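Local coordinates for concanavalin A-like lectin protein kinase family protein (Theobroma cacao, PDB 6CTH) that probably transfers phosphate from ATP to protein substrates through its protein kinase domain, here holding an oxindole inhibitor and magnesium, at residues S124-L127 with Y128-E132; S279-Q282 with V283-L287; C269-S273 with H274-P278; A178-V181 with G182-A185. All coordinates share one frame; numbering follows the deposited sequence.

All four interactions lie in the C-terminal lobe of the kinase fold. Interactions 1 and 2 are turns of two helices that pack on each other: L127 CA meets I280 CG2 at 3.5 Å, and both contacts are part buried, part exposed. Interaction 3 is the loop leading into the helix of interaction 2, touching it where V283 CG2 packs on P278 and C269. Interaction 4, mostly at the surface, belongs to the activation segment and meets interaction 3 through A185 and R277. The chemistry follows the place: backbone bonds and aliphatic packing in the helices, an arginine-to-carbonyl grip in the loop, and a glycine-bearing turn near the magnesium.

Interaction 1 of 4, residues S124-L127 with Y128-E132; sequences SALL and YLHEE
L127 lies against E131 and E132, one turn further along helix 112-132, the long helix known as αE that runs through the C-lobe of protein kinases towards the catalytic loop. Its CB lies against Y128 N. With CG anti to the backbone N (chi1 -180°), the rest of the side chain is carried to the two glutamates. CG comes within 3.6 Å of E132 OE2, and the two methyls then part: CD2 stays beside the same carboxylate oxygen, while CD1 reaches E131 CG at 4.0 Å. Both glutamate chains cross the leucine at about a right angle. The carboxylate of E131 turns away to a salt bridge with K196.

L126 works on a different face of the helix. Its CD1 lies over one face of the H130 imidazole, 3.7 Å from the ring centroid and 29° off the normal, a CH-pi contact, with CG also above that face but offset toward the rim. H130 NE2 is hydrogen-bonded to D199, which probably helps fix the ring's rotation. The backbone is held by i to i+4 bonds, among them H130 N to L126 O at 2.8 Å; the one from E131 N to L127 O is bent to 138°, close to a wider pi-type turn at 128-132. The hydroxyl of Y128 is hydrogen-bonded to R70 N.

S124 O has two partners: Y128 N, at 3.1 Å, and a water that donates to it at 2.8 Å while also donating to E132 OE2 at 2.9 Å.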
loop_
_atom_site.group_PDB
_atom_site.type_symbol
_atom_site.label_atom_id
_atom_site.label_comp_id
_atom_site.label_asym_id
_atom_site.label_seq_id
_atom_site.Cartn_x
_atom_site.Cartn_y
_atom_site.Cartn_z
ATOM N N SER A 124 -1.710 -9.680 -6.150
ATOM C CA SER A 124 -2.804 -10.647 -5.792
ATOM C C SER A 124 -3.925 -9.955 -5.059
ATOM O O SER A 124 -5.107 -10.168 -5.352
ATOM C CB SER A 124 -2.249 -11.827 -4.997
ATOM O OG SER A 124 -1.491 -12.655 -5.887
ATOM N N ALA A 125 -3.570 -9.107 -4.083
ATOM C CA ALA A 125 -4.586 -8.308 -3.389
ATOM C C ALA A 125 -5.409 -7.451 -4.343
ATOM O O ALA A 125 -6.618 -7.396 -4.242
ATOM C CB ALA A 125 -3.934 -7.444 -2.312
ATOM N N LEU A 126 -4.724 -6.747 -5.228
ATOM C CA LEU A 126 -5.375 -5.871 -6.175
ATOM C C LEU A 126 -6.277 -6.639 -7.138
ATOM O O LEU A 126 -7.329 -6.170 -7.505
ATOM C CB LEU A 126 -4.338 -5.053 -6.927
ATOM C CG LEU A 126 -4.807 -3.714 -7.463
ATOM C CD1 LEU A 126 -5.689 -2.994 -6.466
ATOM C CD2 LEU A 126 -3.618 -2.848 -7.850
ATOM N N LEU A 127 -5.824 -7.802 -7.570
ATOM C CA LEU A 127 -6.639 -8.634 -8.477
ATOM C C LEU A 127 -7.949 -8.989 -7.783
ATOM O O LEU A 127 -9.023 -8.918 -8.367
ATOM C CB LEU A 127 -5.901 -9.891 -8.876
ATOM C CG LEU A 127 -6.631 -10.838 -9.811
ATOM C CD1 LEU A 127 -6.931 -10.190 -11.136
ATOM C CD2 LEU A 127 -5.827 -12.132 -10.027
ATOM N N TYR A 128 -7.824 -9.378 -6.535
ATOM C CA TYR A 128 -9.014 -9.721 -5.725
ATOM C C TYR A 128 -9.953 -8.519 -5.596
ATOM O O TYR A 128 -11.180 -8.598 -5.810
ATOM C CB TYR A 128 -8.589 -10.277 -4.401
ATOM C CG TYR A 128 -9.737 -10.520 -3.411
ATOM C CD1 TYR A 128 -10.500 -11.655 -3.504
ATOM C CD2 TYR A 128 -10.024 -9.633 -2.372
ATOM C CE1 TYR A 128 -11.550 -11.902 -2.614
ATOM C CE2 TYR A 128 -11.054 -9.865 -1.477
ATOM C CZ TYR A 128 -11.808 -11.016 -1.582
ATOM O OH TYR A 128 -12.821 -11.198 -0.682
ATOM N N LEU A 129 -9.381 -7.348 -5.277
ATOM C CA LEU A 129 -10.173 -6.162 -5.186
ATOM C C LEU A 129 -10.871 -5.793 -6.480
ATOM O O LEU A 129 -12.072 -5.482 -6.479
ATOM C CB LEU A 129 -9.317 -4.949 -4.676
ATOM C CG LEU A 129 -8.768 -5.008 -3.248
ATOM C CD1 LEU A 129 -7.914 -3.784 -2.967
ATOM C CD2 LEU A 129 -9.877 -5.169 -2.223
ATOM N N HIS A 130 -10.152 -5.805 -7.577
ATOM C CA HIS A 130 -10.692 -5.292 -8.840
ATOM C C HIS A 130 -11.639 -6.261 -9.517
ATOM O O HIS A 130 -12.562 -5.801 -10.203
ATOM C CB HIS A 130 -9.582 -4.917 -9.820
ATOM C CG HIS A 130 -8.850 -3.662 -9.434
ATOM N ND1 HIS A 130 -7.744 -3.192 -10.138
ATOM C CD2 HIS A 130 -9.042 -2.822 -8.395
ATOM C CE1 HIS A 130 -7.322 -2.081 -9.555
ATOM N NE2 HIS A 130 -8.078 -1.825 -8.496
ATOM N N GLU A 131 -11.420 -7.560 -9.334
ATOM C CA GLU A 131 -12.066 -8.537 -10.228
ATOM C C GLU A 131 -12.781 -9.692 -9.549
ATOM O O GLU A 131 -13.500 -10.384 -10.278
ATOM C CB GLU A 131 -11.018 -9.144 -11.142
ATOM C CG GLU A 131 -10.287 -8.150 -12.043
ATOM C CD GLU A 131 -11.212 -7.320 -12.938
ATOM O OE1 GLU A 131 -12.341 -7.810 -13.274
ATOM O OE2 GLU A 131 -10.829 -6.152 -13.305
ATOM N N GLU A 132 -12.526 -9.961 -8.279
ATOM C CA GLU A 132 -13.009 -11.226 -7.675
ATOM C C GLU A 132 -14.195 -11.117 -6.765
ATOM O O GLU A 132 -14.783 -12.173 -6.432
ATOM C CB GLU A 132 -11.880 -11.916 -6.937
ATOM C CG GLU A 132 -10.720 -12.325 -7.835
ATOM C CD GLU A 132 -9.629 -13.037 -7.090
ATOM O OE1 GLU A 132 -9.919 -13.823 -6.183
ATOM O OE2 GLU A 132 -8.476 -12.912 -7.496
HETATM O O HOH W 1 -6.036 -12.747 -6.021
#

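Interaction 2 of 4, residues S279-Q282 with V283-L287; sequences SIRQ and VIQVL
V283 N donates to S279 O, I284 N to I280 O, Q285 N to R281 O and V286 N to Q282 O, four backbone bonds of 3.0 to 3.1 Å that wind the first turns of helix 280-287.

The side-chain hydrogen bonds gather at the start of the helix. S279 OG accepts from Q282 N at 3.2 Å, and Q282 OE1 takes the backbone N of S279 in return, at 3.0 Å and 159°. This reciprocal pair is a capping box, with S279 as N-cap. Q282 reaches back because its CG stands beside its own backbone N (chi1 -69°), which carries the amide towards the helix start. The helix so capped corresponds to αI, near the C-terminal end of the kinase fold, and it is wedged between helix 112-132 and helix 256-269.

Apolar contacts follow these two neighbours. I280 and I284 face helix 112-132, I280 packing on L126 and L127 and I284 on A123; between themselves they make a looser approach, I280 CG1 to I284 CD1 at 4.5 Å. V283 faces helix 256-269, where it meets V265 and C269. I280 CD1 links the two sides, reaching V283 CB at 4.1 Å as the side chains cross at a slant.

Aliphatic carbons also lie against oxygens. The R281 chain passes obliquely over that of Q285, its CG 3.9 Å from Q285 OE1. Q285 CG sits 3.3 Å from R281 O, and V286 CG2 comes equally close to Q282 O.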
loop_
_atom_site.group_PDB
_atom_site.type_symbol
_atom_site.label_atom_id
_atom_site.label_comp_id
_atom_site.label_asym_id
_atom_site.label_seq_id
_atom_site.Cartn_x
_atom_site.Cartn_y
_atom_site.Cartn_z
ATOM N N SER A 279 -4.056 -4.088 -17.040
ATOM C CA SER A 279 -4.837 -4.635 -15.971
ATOM C C SER A 279 -3.922 -5.326 -14.971
ATOM O O SER A 279 -2.818 -5.775 -15.294
ATOM C CB SER A 279 -5.868 -5.644 -16.466
ATOM O OG SER A 279 -5.250 -6.818 -16.973
ATOM N N ILE A 280 -4.397 -5.480 -13.727
ATOM C CA ILE A 280 -3.550 -6.127 -12.743
ATOM C C ILE A 280 -3.336 -7.624 -13.120
ATOM O O ILE A 280 -2.302 -8.189 -12.810
ATOM C CB ILE A 280 -4.066 -5.939 -11.298
ATOM C CG1 ILE A 280 -2.998 -6.342 -10.282
ATOM C CG2 ILE A 280 -5.379 -6.657 -11.082
ATOM C CD1 ILE A 280 -1.820 -5.422 -10.241
ATOM N N ARG A 281 -4.303 -8.254 -13.762
ATOM C CA ARG A 281 -4.088 -9.624 -14.221
ATOM C C ARG A 281 -2.931 -9.720 -15.238
ATOM O O ARG A 281 -2.111 -10.639 -15.160
ATOM C CB ARG A 281 -5.385 -10.227 -14.772
ATOM C CG ARG A 281 -5.256 -11.701 -15.063
ATOM C CD ARG A 281 -6.572 -12.320 -15.531
ATOM N NE ARG A 281 -7.745 -12.096 -14.674
ATOM C CZ ARG A 281 -8.092 -12.846 -13.660
ATOM N NH1 ARG A 281 -7.301 -13.801 -13.263
ATOM N NH2 ARG A 281 -9.177 -12.549 -13.002
ATOM N N GLN A 282 -2.815 -8.744 -16.133
ATOM C CA GLN A 282 -1.709 -8.716 -17.099
ATOM C C GLN A 282 -0.389 -8.513 -16.413
ATOM O O GLN A 282 0.615 -9.097 -16.812
ATOM C CB GLN A 282 -1.914 -7.633 -18.144
ATOM C CG GLN A 282 -3.064 -7.880 -19.117
ATOM C CD GLN A 282 -3.368 -6.678 -20.000
ATOM O OE1 GLN A 282 -3.392 -5.516 -19.567
ATOM N NE2 GLN A 282 -3.575 -6.957 -21.284
ATOM N N VAL A 283 -0.378 -7.648 -15.376
ATOM C CA VAL A 283 0.803 -7.440 -14.565
ATOM C C VAL A 283 1.282 -8.736 -13.942
ATOM O O VAL A 283 2.462 -9.041 -13.999
ATOM C CB VAL A 283 0.501 -6.397 -13.428
ATOM C CG1 VAL A 283 1.568 -6.402 -12.344
ATOM C CG2 VAL A 283 0.343 -5.006 -14.039
ATOM N N ILE A 284 0.362 -9.509 -13.360
ATOM C CA ILE A 284 0.754 -10.737 -12.698
ATOM C C ILE A 284 1.355 -11.737 -13.698
ATOM O O ILE A 284 2.366 -12.384 -13.367
ATOM C CB ILE A 284 -0.418 -11.382 -11.923
ATOM C CG1 ILE A 284 -0.816 -10.496 -10.747
ATOM C CG2 ILE A 284 -0.088 -12.800 -11.433
ATOM C CD1 ILE A 284 -2.196 -10.750 -10.188
ATOM N N GLN A 285 0.770 -11.818 -14.891
ATOM C CA GLN A 285 1.284 -12.689 -15.958
ATOM C C GLN A 285 2.747 -12.300 -16.297
ATOM O O GLN A 285 3.619 -13.170 -16.414
ATOM C CB GLN A 285 0.422 -12.583 -17.247
ATOM C CG GLN A 285 -1.034 -13.025 -17.177
ATOM C CD GLN A 285 -1.899 -12.456 -18.370
ATOM O OE1 GLN A 285 -3.123 -12.262 -18.263
ATOM N NE2 GLN A 285 -1.233 -12.195 -19.526
ATOM N N VAL A 286 3.021 -10.994 -16.423
ATOM C CA VAL A 286 4.365 -10.519 -16.764
ATOM C C VAL A 286 5.374 -10.785 -15.643
ATOM O O VAL A 286 6.510 -11.218 -15.913
ATOM C CB VAL A 286 4.352 -9.046 -17.181
ATOM C CG1 VAL A 286 5.763 -8.510 -17.395
ATOM C CG2 VAL A 286 3.523 -8.878 -18.440
ATOM N N LEU A 287 4.989 -10.487 -14.393
ATOM C CA LEU A 287 5.826 -10.785 -13.234
ATOM C C LEU A 287 6.210 -12.265 -13.107
ATOM O O LEU A 287 7.313 -12.574 -12.589
ATOM C CB LEU A 287 5.132 -10.335 -11.908
ATOM C CG LEU A 287 5.084 -8.808 -11.770
ATOM C CD1 LEU A 287 4.209 -8.445 -10.595
ATOM C CD2 LEU A 287 6.449 -8.099 -11.693
#

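Interaction 3 of 4, residues C269-S273 with H274-P278; sequences CAHPS and HNLRP
C269 and R277 bring their CA atoms to 5.1 Å as the chain leaves helix 256-269, doubles back, and passes through a 3-10 segment at 274-276, where L276 N donates to S273 O. R277 carries most of the side-chain contact. Its chain runs extended from CG to NE (chi2 177°, chi3 -160°), passing C269 O, and ends side-on against H271 O: NE donates at 2.7 Å and NH2 at 2.9 Å, both to that single oxygen, which lies in the guanidinium plane. One guanidinium face is covered by H274 CA, 3.5 Å above its centre.

The remaining nitrogen, NH1, makes a salt bridge to E187, and this together with the two bonds on the NE and NH2 side probably keeps the group in its orientation. It is the arginine–glutamate pair familiar from eukaryotic protein kinases, in which the arginine between the αH and αI helices meets the glutamate of the APE motif at the end of the activation segment.

H271 and L276 make the second side-chain contact. L276 CB stands over the centre of the imidazole, and CD1 lies over the same face, 3.8 Å from the centroid in a CH-pi contact; W234 meets the histidine edge-to-face. At the two ends of the loop, C269 SG packs against P278 CG at 3.8 Å. A water spans two backbone atoms, donating to P272 O at 2.6 Å and accepting from H274 N at 3.0 Å.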
loop_
_atom_site.group_PDB
_atom_site.type_symbol
_atom_site.label_atom_id
_atom_site.label_comp_id
_atom_site.label_asym_id
_atom_site.label_seq_id
_atom_site.Cartn_x
_atom_site.Cartn_y
_atom_site.Cartn_z
ATOM N N CYS A 269 2.759 0.459 -15.390
ATOM C CA CYS A 269 1.688 0.736 -14.444
ATOM C C CYS A 269 1.621 2.225 -14.178
ATOM O O CYS A 269 0.548 2.778 -14.092
ATOM C CB CYS A 269 1.898 -0.034 -13.136
ATOM S SG CYS A 269 1.545 -1.799 -13.339
ATOM N N ALA A 270 2.788 2.872 -14.130
ATOM C CA ALA A 270 2.857 4.295 -13.868
ATOM C C ALA A 270 2.804 5.166 -15.109
ATOM O O ALA A 270 3.197 6.351 -15.066
ATOM C CB ALA A 270 4.089 4.602 -13.018
ATOM N N HIS A 271 2.272 4.646 -16.203
ATOM C CA HIS A 271 2.195 5.431 -17.424
ATOM C C HIS A 271 1.336 6.670 -17.216
ATOM O O HIS A 271 0.247 6.566 -16.670
ATOM C CB HIS A 271 1.535 4.579 -18.507
ATOM C CG HIS A 271 2.239 4.618 -19.824
ATOM N ND1 HIS A 271 2.321 5.759 -20.590
ATOM C CD2 HIS A 271 2.886 3.652 -20.514
ATOM C CE1 HIS A 271 2.996 5.496 -21.693
ATOM N NE2 HIS A 271 3.350 4.225 -21.671
ATOM N N PRO A 272 1.800 7.840 -17.666
ATOM C CA PRO A 272 0.970 9.028 -17.525
ATOM C C PRO A 272 -0.409 8.910 -18.150
ATOM O O PRO A 272 -1.381 9.418 -17.583
ATOM C CB PRO A 272 1.805 10.141 -18.220
ATOM C CG PRO A 272 3.198 9.653 -18.050
ATOM C CD PRO A 272 3.138 8.167 -18.204
ATOM N N SER A 273 -0.516 8.177 -19.248
ATOM C CA SER A 273 -1.792 8.003 -19.956
ATOM C C SER A 273 -2.505 6.773 -19.418
ATOM O O SER A 273 -2.000 5.660 -19.539
ATOM C CB SER A 273 -1.604 7.804 -21.444
ATOM O OG SER A 273 -0.756 8.788 -21.854
ATOM N N HIS A 274 -3.637 6.986 -18.770
ATOM C CA HIS A 274 -4.333 5.873 -18.142
ATOM C C HIS A 274 -4.709 4.759 -19.114
ATOM O O HIS A 274 -4.718 3.612 -18.734
ATOM C CB HIS A 274 -5.566 6.341 -17.360
ATOM C CG HIS A 274 -6.648 6.894 -18.218
ATOM N ND1 HIS A 274 -7.632 6.097 -18.763
ATOM C CD2 HIS A 274 -6.903 8.158 -18.625
ATOM C CE1 HIS A 274 -8.402 6.838 -19.545
ATOM N NE2 HIS A 274 -7.999 8.096 -19.455
ATOM N N ASN A 275 -4.982 5.098 -20.369
ATOM C CA ASN A 275 -5.374 4.050 -21.336
ATOM C C ASN A 275 -4.238 3.094 -21.731
ATOM O O ASN A 275 -4.501 2.054 -22.321
ATOM C CB ASN A 275 -6.031 4.676 -22.578
ATOM C CG ASN A 275 -5.045 5.358 -23.480
ATOM O OD1 ASN A 275 -4.278 6.178 -23.042
ATOM N ND2 ASN A 275 -5.065 5.011 -24.756
ATOM N N LEU A 276 -2.993 3.406 -21.385
ATOM C CA LEU A 276 -1.870 2.536 -21.705
ATOM C C LEU A 276 -1.432 1.678 -20.556
ATOM O O LEU A 276 -0.465 0.913 -20.689
ATOM C CB LEU A 276 -0.686 3.411 -22.165
ATOM C CG LEU A 276 -0.924 4.331 -23.377
ATOM C CD1 LEU A 276 0.402 4.979 -23.832
ATOM C CD2 LEU A 276 -1.518 3.569 -24.552
ATOM N N ARG A 277 -2.092 1.802 -19.388
ATOM C CA ARG A 277 -1.740 0.984 -18.253
ATOM C C ARG A 277 -2.374 -0.390 -18.379
ATOM O O ARG A 277 -3.475 -0.523 -18.939
ATOM C CB ARG A 277 -2.205 1.639 -16.935
ATOM C CG ARG A 277 -1.538 2.999 -16.667
ATOM C CD ARG A 277 -2.043 3.676 -15.417
ATOM N NE ARG A 277 -1.754 5.105 -15.485
ATOM C CZ ARG A 277 -2.579 6.059 -15.103
ATOM N NH1 ARG A 277 -3.705 5.780 -14.468
ATOM N NH2 ARG A 277 -2.262 7.300 -15.344
ATOM N N PRO A 278 -1.689 -1.420 -17.857
ATOM C CA PRO A 278 -2.214 -2.770 -17.884
ATOM C C PRO A 278 -3.313 -2.995 -16.865
ATOM O O PRO A 278 -3.440 -2.221 -15.922
ATOM C CB PRO A 278 -1.012 -3.608 -17.476
ATOM C CG PRO A 278 -0.235 -2.703 -16.540
ATOM C CD PRO A 278 -0.406 -1.353 -17.144
HETATM O O HOH W 2 -3.964 9.707 -17.664
#

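Interaction 4 of 4, residues A178-V181 with G182-A185; sequences AGTV and GYMA
The ring of Y183 meets T180 at its edge: T180 O lies in the ring plane there, 3.5 Å from CD2. The methyl CG2 of T180 comes to the same CD2 atom at 3.7 Å, and the two side chains run side by side, pointing the same way. V181 O approaches the ring obliquely, near CE2. Beyond the loop, the ring touches V205 and K143, and its hydroxyl is hydrogen-bonded to E209.

T180 O is at the same time the acceptor for Y183 N, at 3.0 Å and 155°, the bond that closes a type II beta turn from T180 to Y183. G182 holds the third position of the turn with a positive phi of 106°, the place where glycine is usual in this turn type.

M184 folds back over the extended run before the turn. Its CG sits 3.5 Å from T180 O; SD lies over the backbone of G179, 3.5 Å from its C atom, where the absence of a side chain leaves room for the sulfur. A bend at the last torsion (chi3 80°) then brings CE to A178 O at 3.6 Å.

T180 OG1 is hydrogen-bonded to D141, which binds the magnesium ion, and to K143. The T180 side chain is about 5 Å from that metal at nearest approach. This is the arrangement typical of the P+1 loop in serine/threonine protein kinases, where the activation segment runs into the APE motif and its threonine bridges the aspartate and lysine of the catalytic loop.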
loop_
_atom_site.group_PDB
_atom_site.type_symbol
_atom_site.label_atom_id
_atom_site.label_comp_id
_atom_site.label_asym_id
_atom_site.label_seq_id
_atom_site.Cartn_x
_atom_site.Cartn_y
_atom_site.Cartn_z
ATOM N N ALA A 178 -9.280 12.811 -3.385
ATOM C CA ALA A 178 -8.476 12.539 -2.194
ATOM C C ALA A 178 -7.472 11.480 -2.553
ATOM O O ALA A 178 -7.702 10.682 -3.442
ATOM C CB ALA A 178 -9.366 12.075 -1.044
ATOM N N GLY A 179 -6.382 11.453 -1.815
ATOM C CA GLY A 179 -5.393 10.429 -1.964
ATOM C C GLY A 179 -4.089 10.884 -1.382
ATOM O O GLY A 179 -4.014 11.916 -0.714
ATOM N N THR A 180 -3.043 10.151 -1.667
ATOM C CA THR A 180 -1.734 10.498 -1.134
ATOM C C THR A 180 -0.830 11.041 -2.279
ATOM O O THR A 180 -0.522 10.356 -3.255
ATOM C CB THR A 180 -1.101 9.329 -0.405
ATOM O OG1 THR A 180 -1.959 8.940 0.685
ATOM C CG2 THR A 180 0.264 9.745 0.162
ATOM N N VAL A 181 -0.403 12.301 -2.106
ATOM C CA VAL A 181 0.496 12.931 -3.043
ATOM C C VAL A 181 1.726 12.054 -3.263
ATOM O O VAL A 181 2.325 11.621 -2.262
ATOM C CB VAL A 181 0.830 14.358 -2.421
ATOM C CG1 VAL A 181 2.132 14.879 -2.970
ATOM C CG2 VAL A 181 -0.334 15.228 -2.828
ATOM N N GLY A 182 2.047 11.779 -4.524
ATOM C CA GLY A 182 3.156 10.908 -4.940
ATOM C C GLY A 182 2.702 9.537 -5.453
ATOM O O GLY A 182 3.476 8.798 -6.072
ATOM N N TYR A 183 1.454 9.209 -5.130
ATOM C CA TYR A 183 0.812 7.954 -5.577
ATOM C C TYR A 183 -0.417 8.160 -6.418
ATOM O O TYR A 183 -1.107 7.138 -6.761
ATOM C CB TYR A 183 0.407 7.098 -4.353
ATOM C CG TYR A 183 1.593 6.919 -3.522
ATOM C CD1 TYR A 183 2.477 5.885 -3.744
ATOM C CD2 TYR A 183 1.926 7.892 -2.565
ATOM C CE1 TYR A 183 3.645 5.790 -3.009
ATOM C CE2 TYR A 183 3.093 7.794 -1.851
ATOM C CZ TYR A 183 3.939 6.748 -2.062
ATOM O OH TYR A 183 5.092 6.734 -1.338
ATOM N N MET A 184 -0.717 9.404 -6.774
ATOM C CA MET A 184 -1.936 9.718 -7.474
ATOM C C MET A 184 -1.699 9.919 -8.948
ATOM O O MET A 184 -0.816 10.716 -9.360
ATOM C CB MET A 184 -2.607 10.926 -6.846
ATOM C CG MET A 184 -3.220 10.654 -5.483
ATOM S SD MET A 184 -3.744 12.173 -4.656
ATOM C CE MET A 184 -5.303 12.518 -5.427
ATOM N N ALA A 185 -2.434 9.174 -9.773
ATOM C CA ALA A 185 -2.328 9.296 -11.216
ATOM C C ALA A 185 -2.693 10.693 -11.703
ATOM O O ALA A 185 -3.542 11.354 -11.098
ATOM C CB ALA A 185 -3.260 8.266 -11.900
#